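Local coordinates for protein histone-lysine N-methyltransferase family member SUVH9 (Arabidopsis thaliana, PDB 4NJ5) that helps silence genes and transposable elements, probably by binding methylated DNA and recruiting RNA polymerase V, without detectable methyltransferase activity of its own, at residues A458-V471 against A491-G505. Numbering follows the deposited sequence.
Sequences ACYISHSTDPNVIV and AENIPPMTELSLDYG
The pseudoknot of the SET domain is tied here, where Asn468 and His463 of 458-471 meet the ELSLDY run of 491-505. Asn468 suits its place because one amide can mimic a peptide: OD1 accepts from Ser501 N (2.7 Å), while ND2 donates to Glu499 O (2.9 Å). With chi1 at 53°, CG is flanked by its own backbone N and carbonyl carbon, which turns the amide toward the 499-501 backbone, and Asn468 O takes a further bond from Ala491 N. A leucine in its place would probably leave Ser501 N and Glu499 O without their mates.

Alongside, 462-463 and 501-502 form a short, weakly bonded parallel pair: Leu502 N reaches Ser462 O nearly straight (165°), and Ser464 N donates to Leu502 O at 2.8 Å. The branched chain of Leu502 bridges two apolar neighbours, CD1 touching Ile461 CG2 (3.7 Å) and CD2 touching Val469 CG1. Ser462 offers a short hydroxyl, whose OG donates to Glu499 OE1 at 2.6 Å from above the carboxylate plane. The Tyr504 and His463 side chains run antiparallel; tyrosine is long enough to bring its OH to Ile461 O (2.7 Å), and Tyr504 N donates to His463 ND1 (3.1 Å). Such pairing of an H-x-x-x-P-N loop with an E-L-x-x-D-Y segment is the hallmark of the SET fold, kept in this family member that does not bind S-adenosylmethionine.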
loop_
_atom_site.group_PDB
_atom_site.type_symbol
_atom_site.label_atom_id
_atom_site.label_comp_id
_atom_site.label_asym_id
_atom_site.label_seq_id
_atom_site.Cartn_x
_atom_site.Cartn_y
_atom_site.Cartn_z
ATOM N N ALA A 458 -13.013 11.766 2.767
ATOM C CA ALA A 458 -13.216 10.804 1.686
ATOM C C ALA A 458 -14.042 11.355 0.526
ATOM O O ALA A 458 -13.973 10.843 -0.590
ATOM C CB ALA A 458 -13.853 9.532 2.229
ATOM N N CYS A 459 -14.825 12.395 0.791
ATOM C CA CYS A 459 -15.698 12.956 -0.228
ATOM C C CYS A 459 -14.939 13.846 -1.200
ATOM O O CYS A 459 -15.495 14.304 -2.198
ATOM C CB CYS A 459 -16.860 13.712 0.416
ATOM S SG CYS A 459 -17.976 12.640 1.356
ATOM N N TYR A 460 -13.664 14.083 -0.912
ATOM C CA TYR A 460 -12.827 14.846 -1.827
ATOM C C TYR A 460 -12.003 13.909 -2.721
ATOM O O TYR A 460 -11.232 14.361 -3.570
ATOM C CB TYR A 460 -11.926 15.816 -1.055
ATOM C CG TYR A 460 -12.682 16.766 -0.145
ATOM C CD1 TYR A 460 -13.170 17.975 -0.622
ATOM C CD2 TYR A 460 -12.905 16.451 1.191
ATOM C CE1 TYR A 460 -13.864 18.846 0.207
ATOM C CE2 TYR A 460 -13.598 17.316 2.029
ATOM C CZ TYR A 460 -14.072 18.510 1.530
ATOM O OH TYR A 460 -14.758 19.372 2.356
ATOM N N ILE A 461 -12.178 12.603 -2.532
ATOM C CA ILE A 461 -11.480 11.618 -3.354
ATOM C C ILE A 461 -11.954 11.689 -4.805
ATOM O O ILE A 461 -13.152 11.633 -5.085
ATOM C CB ILE A 461 -11.660 10.186 -2.811
ATOM C CG1 ILE A 461 -11.041 10.068 -1.415
ATOM C CG2 ILE A 461 -11.028 9.169 -3.759
ATOM C CD1 ILE A 461 -11.134 8.674 -0.816
ATOM N N SER A 462 -11.004 11.820 -5.725
ATOM C CA SER A 462 -11.331 12.011 -7.134
ATOM C C SER A 462 -11.772 10.716 -7.803
ATOM O O SER A 462 -11.594 9.629 -7.252
ATOM C CB SER A 462 -10.145 12.618 -7.883
ATOM O OG SER A 462 -9.017 11.765 -7.821
ATOM N N HIS A 463 -12.345 10.845 -8.996
ATOM C CA HIS A 463 -12.829 9.694 -9.752
ATOM C C HIS A 463 -11.793 9.152 -10.736
ATOM O O HIS A 463 -11.035 9.917 -11.335
ATOM C CB HIS A 463 -14.097 10.050 -10.526
ATOM C CG HIS A 463 -14.431 9.060 -11.596
ATOM N ND1 HIS A 463 -14.837 7.773 -11.316
ATOM C CD2 HIS A 463 -14.374 9.153 -12.946
ATOM C CE1 HIS A 463 -15.041 7.123 -12.448
ATOM N NE2 HIS A 463 -14.766 7.937 -13.450
ATOM N N SER A 464 -11.779 7.832 -10.908
ATOM C CA SER A 464 -10.873 7.188 -11.855
ATOM C C SER A 464 -11.349 5.799 -12.267
ATOM O O SER A 464 -11.864 5.038 -11.448
ATOM C CB SER A 464 -9.467 7.078 -11.263
ATOM O OG SER A 464 -8.594 6.415 -12.159
ATOM N N THR A 465 -11.159 5.468 -13.541
ATOM C CA THR A 465 -11.468 4.128 -14.025
ATOM C C THR A 465 -10.406 3.128 -13.565
ATOM O O THR A 465 -10.628 1.918 -13.589
ATOM C CB THR A 465 -11.630 4.089 -15.562
ATOM O OG1 THR A 465 -10.455 4.614 -16.190
ATOM C CG2 THR A 465 -12.827 4.919 -15.985
ATOM N N ASP A 466 -9.255 3.637 -13.133
ATOM C CA ASP A 466 -8.226 2.790 -12.535
ATOM C C ASP A 466 -7.955 3.165 -11.077
ATOM O O ASP A 466 -6.908 3.729 -10.754
ATOM C CB ASP A 466 -6.937 2.831 -13.360
ATOM C CG ASP A 466 -7.090 2.139 -14.704
ATOM O OD1 ASP A 466 -7.259 0.901 -14.719
ATOM O OD2 ASP A 466 -7.046 2.829 -15.743
ATOM N N PRO A 467 -8.901 2.832 -10.186
ATOM C CA PRO A 467 -8.828 3.260 -8.786
ATOM C C PRO A 467 -7.854 2.434 -7.952
ATOM O O PRO A 467 -7.646 1.252 -8.226
ATOM C CB PRO A 467 -10.258 3.034 -8.291
ATOM C CG PRO A 467 -10.727 1.863 -9.082
ATOM C CD PRO A 467 -10.076 1.977 -10.439
ATOM N N ASN A 468 -7.263 3.063 -6.941
ATOM C CA ASN A 468 -6.427 2.354 -5.978
ATOM C C ASN A 468 -7.143 2.156 -4.644
ATOM O O ASN A 468 -6.535 1.748 -3.654
ATOM C CB ASN A 468 -5.086 3.070 -5.771
ATOM C CG ASN A 468 -5.247 4.541 -5.410
ATOM O OD1 ASN A 468 -6.356 5.025 -5.177
ATOM N ND2 ASN A 468 -4.127 5.259 -5.357
ATOM N N VAL A 469 -8.439 2.455 -4.629
ATOM C CA VAL A 469 -9.254 2.307 -3.428
ATOM C C VAL A 469 -10.556 1.576 -3.742
ATOM O O VAL A 469 -11.278 1.948 -4.667
ATOM C CB VAL A 469 -9.597 3.675 -2.803
ATOM C CG1 VAL A 469 -10.503 3.492 -1.593
ATOM C CG2 VAL A 469 -8.326 4.424 -2.417
ATOM N N ILE A 470 -10.850 0.534 -2.971
ATOM C CA ILE A 470 -12.094 -0.205 -3.145
ATOM C C ILE A 470 -13.100 0.111 -2.052
ATOM O O ILE A 470 -12.752 0.642 -0.988
ATOM C CB ILE A 470 -11.875 -1.731 -3.173
ATOM C CG1 ILE A 470 -11.354 -2.219 -1.820
ATOM C CG2 ILE A 470 -10.943 -2.123 -4.313
ATOM C CD1 ILE A 470 -11.383 -3.722 -1.663
ATOM N N VAL A 471 -14.351 -0.244 -2.325
ATOM C CA VAL A 471 -15.454 0.009 -1.414
ATOM C C VAL A 471 -15.969 -1.302 -0.820
ATOM O O VAL A 471 -16.058 -2.315 -1.516
ATOM C CB VAL A 471 -16.606 0.727 -2.154
ATOM C CG1 VAL A 471 -17.826 0.871 -1.257
ATOM C CG2 VAL A 471 -16.144 2.084 -2.663
ATOM N N ALA A 491 -6.428 -0.681 -2.135
ATOM C CA ALA A 491 -6.447 -1.869 -2.980
ATOM C C ALA A 491 -5.041 -2.405 -3.254
ATOM O O ALA A 491 -4.877 -3.554 -3.665
ATOM C CB ALA A 491 -7.176 -1.581 -4.284
ATOM N N GLU A 492 -4.031 -1.571 -3.026
ATOM C CA GLU A 492 -2.646 -1.986 -3.222
ATOM C C GLU A 492 -1.720 -1.258 -2.254
ATOM O O GLU A 492 -2.171 -0.455 -1.436
ATOM C CB GLU A 492 -2.208 -1.738 -4.669
ATOM C CG GLU A 492 -2.353 -0.296 -5.119
ATOM C CD GLU A 492 -2.021 -0.100 -6.587
ATOM O OE1 GLU A 492 -1.498 -1.045 -7.218
ATOM O OE2 GLU A 492 -2.286 1.003 -7.111
ATOM N N ASN A 493 -0.426 -1.546 -2.341
ATOM C CA ASN A 493 0.559 -0.839 -1.530
ATOM C C ASN A 493 0.816 0.561 -2.084
ATOM O O ASN A 493 1.596 0.742 -3.019
ATOM C CB ASN A 493 1.860 -1.639 -1.436
ATOM C CG ASN A 493 1.679 -2.963 -0.710
ATOM O OD1 ASN A 493 0.980 -3.036 0.299
ATOM N ND2 ASN A 493 2.298 -4.017 -1.230
ATOM N N ILE A 494 0.145 1.547 -1.500
ATOM C CA ILE A 494 0.213 2.921 -1.978
ATOM C C ILE A 494 1.279 3.726 -1.238
ATOM O O ILE A 494 1.161 3.958 -0.036
ATOM C CB ILE A 494 -1.142 3.633 -1.798
ATOM C CG1 ILE A 494 -2.279 2.776 -2.366
ATOM C CG2 ILE A 494 -1.106 5.016 -2.437
ATOM C CD1 ILE A 494 -3.675 3.293 -2.040
ATOM N N PRO A 495 2.329 4.150 -1.953
ATOM C CA PRO A 495 3.325 5.033 -1.339
ATOM C C PRO A 495 2.709 6.386 -0.997
ATOM O O PRO A 495 1.727 6.776 -1.623
ATOM C CB PRO A 495 4.397 5.178 -2.427
ATOM C CG PRO A 495 3.727 4.789 -3.700
ATOM C CD PRO A 495 2.675 3.787 -3.338
ATOM N N PRO A 496 3.230 7.085 -0.020
ATOM C CA PRO A 496 2.717 8.383 0.347
ATOM C C PRO A 496 2.820 9.371 -0.791
ATOM O O PRO A 496 3.689 9.308 -1.606
ATOM C CB PRO A 496 3.649 8.811 1.439
ATOM C CG PRO A 496 4.144 7.602 2.020
ATOM C CD PRO A 496 4.164 6.577 0.971
ATOM N N MET A 497 1.841 10.243 -0.830
ATOM C CA MET A 497 1.680 11.333 -1.754
ATOM C C MET A 497 1.062 10.885 -3.053
ATOM O O MET A 497 0.791 11.668 -3.886
ATOM C CB MET A 497 2.970 12.125 -1.975
ATOM C CG MET A 497 3.685 12.526 -0.720
ATOM S SD MET A 497 2.712 13.582 0.295
ATOM C CE MET A 497 2.401 12.596 1.687
ATOM N N THR A 498 0.783 9.620 -3.181
ATOM C CA THR A 498 0.040 9.163 -4.303
ATOM C C THR A 498 -1.423 9.454 -4.090
ATOM O O THR A 498 -1.963 9.160 -3.088
ATOM C CB THR A 498 0.265 7.670 -4.551
ATOM O OG1 THR A 498 1.628 7.445 -4.896
ATOM C CG2 THR A 498 -0.602 7.172 -5.609
ATOM N N GLU A 499 -2.047 10.069 -5.061
ATOM C CA GLU A 499 -3.446 10.400 -4.957
ATOM C C GLU A 499 -4.338 9.151 -4.843
ATOM O O GLU A 499 -4.143 8.174 -5.499
ATOM C CB GLU A 499 -3.884 11.324 -6.104
ATOM C CG GLU A 499 -5.349 11.676 -6.079
ATOM C CD GLU A 499 -5.811 12.690 -7.099
ATOM O OE1 GLU A 499 -6.944 13.058 -7.073
ATOM O OE2 GLU A 499 -5.074 13.140 -7.943
ATOM N N LEU A 500 -5.346 9.254 -4.003
ATOM C CA LEU A 500 -6.299 8.165 -3.874
ATOM C C LEU A 500 -7.411 8.370 -4.884
ATOM O O LEU A 500 -7.828 9.501 -5.131
ATOM C CB LEU A 500 -6.888 8.140 -2.469
ATOM C CG LEU A 500 -5.904 7.962 -1.316
ATOM C CD1 LEU A 500 -6.660 7.952 0.003
ATOM C CD2 LEU A 500 -5.097 6.679 -1.494
ATOM N N SER A 501 -7.896 7.280 -5.465
ATOM C CA SER A 501 -8.960 7.384 -6.452
ATOM C C SER A 501 -10.015 6.295 -6.289
ATOM O O SER A 501 -9.726 5.200 -5.808
ATOM C CB SER A 501 -8.381 7.363 -7.871
ATOM O OG SER A 501 -7.658 6.171 -8.110
ATOM N N LEU A 502 -11.238 6.620 -6.697
ATOM C CA LEU A 502 -12.363 5.697 -6.658
ATOM C C LEU A 502 -13.053 5.655 -8.017
ATOM O O LEU A 502 -13.084 6.655 -8.734
ATOM C CB LEU A 502 -13.382 6.156 -5.615
ATOM C CG LEU A 502 -13.095 5.912 -4.138
ATOM C CD1 LEU A 502 -13.918 6.872 -3.292
ATOM C CD2 LEU A 502 -13.411 4.470 -3.775
ATOM N N ASP A 503 -13.612 4.501 -8.366
ATOM C CA ASP A 503 -14.445 4.394 -9.554
ATOM C C ASP A 503 -15.894 4.649 -9.157
ATOM O O ASP A 503 -16.573 3.758 -8.643
ATOM C CB ASP A 503 -14.312 3.011 -10.196
ATOM C CG ASP A 503 -14.928 2.949 -11.588
ATOM O OD1 ASP A 503 -15.645 3.897 -11.973
ATOM O OD2 ASP A 503 -14.700 1.947 -12.298
ATOM N N TYR A 504 -16.363 5.869 -9.398
ATOM C CA TYR A 504 -17.715 6.262 -9.018
ATOM C C TYR A 504 -18.775 5.582 -9.880
ATOM O O TYR A 504 -19.953 5.561 -9.525
ATOM C CB TYR A 504 -17.869 7.786 -9.075
ATOM C CG TYR A 504 -17.264 8.517 -7.891
ATOM C CD1 TYR A 504 -15.915 8.848 -7.865
ATOM C CD2 TYR A 504 -18.046 8.883 -6.804
ATOM C CE1 TYR A 504 -15.361 9.519 -6.789
ATOM C CE2 TYR A 504 -17.502 9.552 -5.721
ATOM C CZ TYR A 504 -16.159 9.869 -5.719
ATOM O OH TYR A 504 -15.613 10.533 -4.641
ATOM N N GLY A 505 -18.348 5.019 -11.005
ATOM C CA GLY A 505 -19.258 4.340 -11.911
ATOM C C GLY A 505 -20.155 5.302 -12.664
ATOM O O GLY A 505 -19.690 6.052 -13.521
HETATM O O HOH W 1 -17.462 12.338 -3.444
HETATM O O HOH W 2 -8.512 12.238 -4.735
HETATM O O HOH W 3 -12.822 -0.050 -12.266
HETATM O O HOH W 4 -1.237 3.529 -6.254
HETATM O O HOH W 5 -13.466 2.171 -6.434
#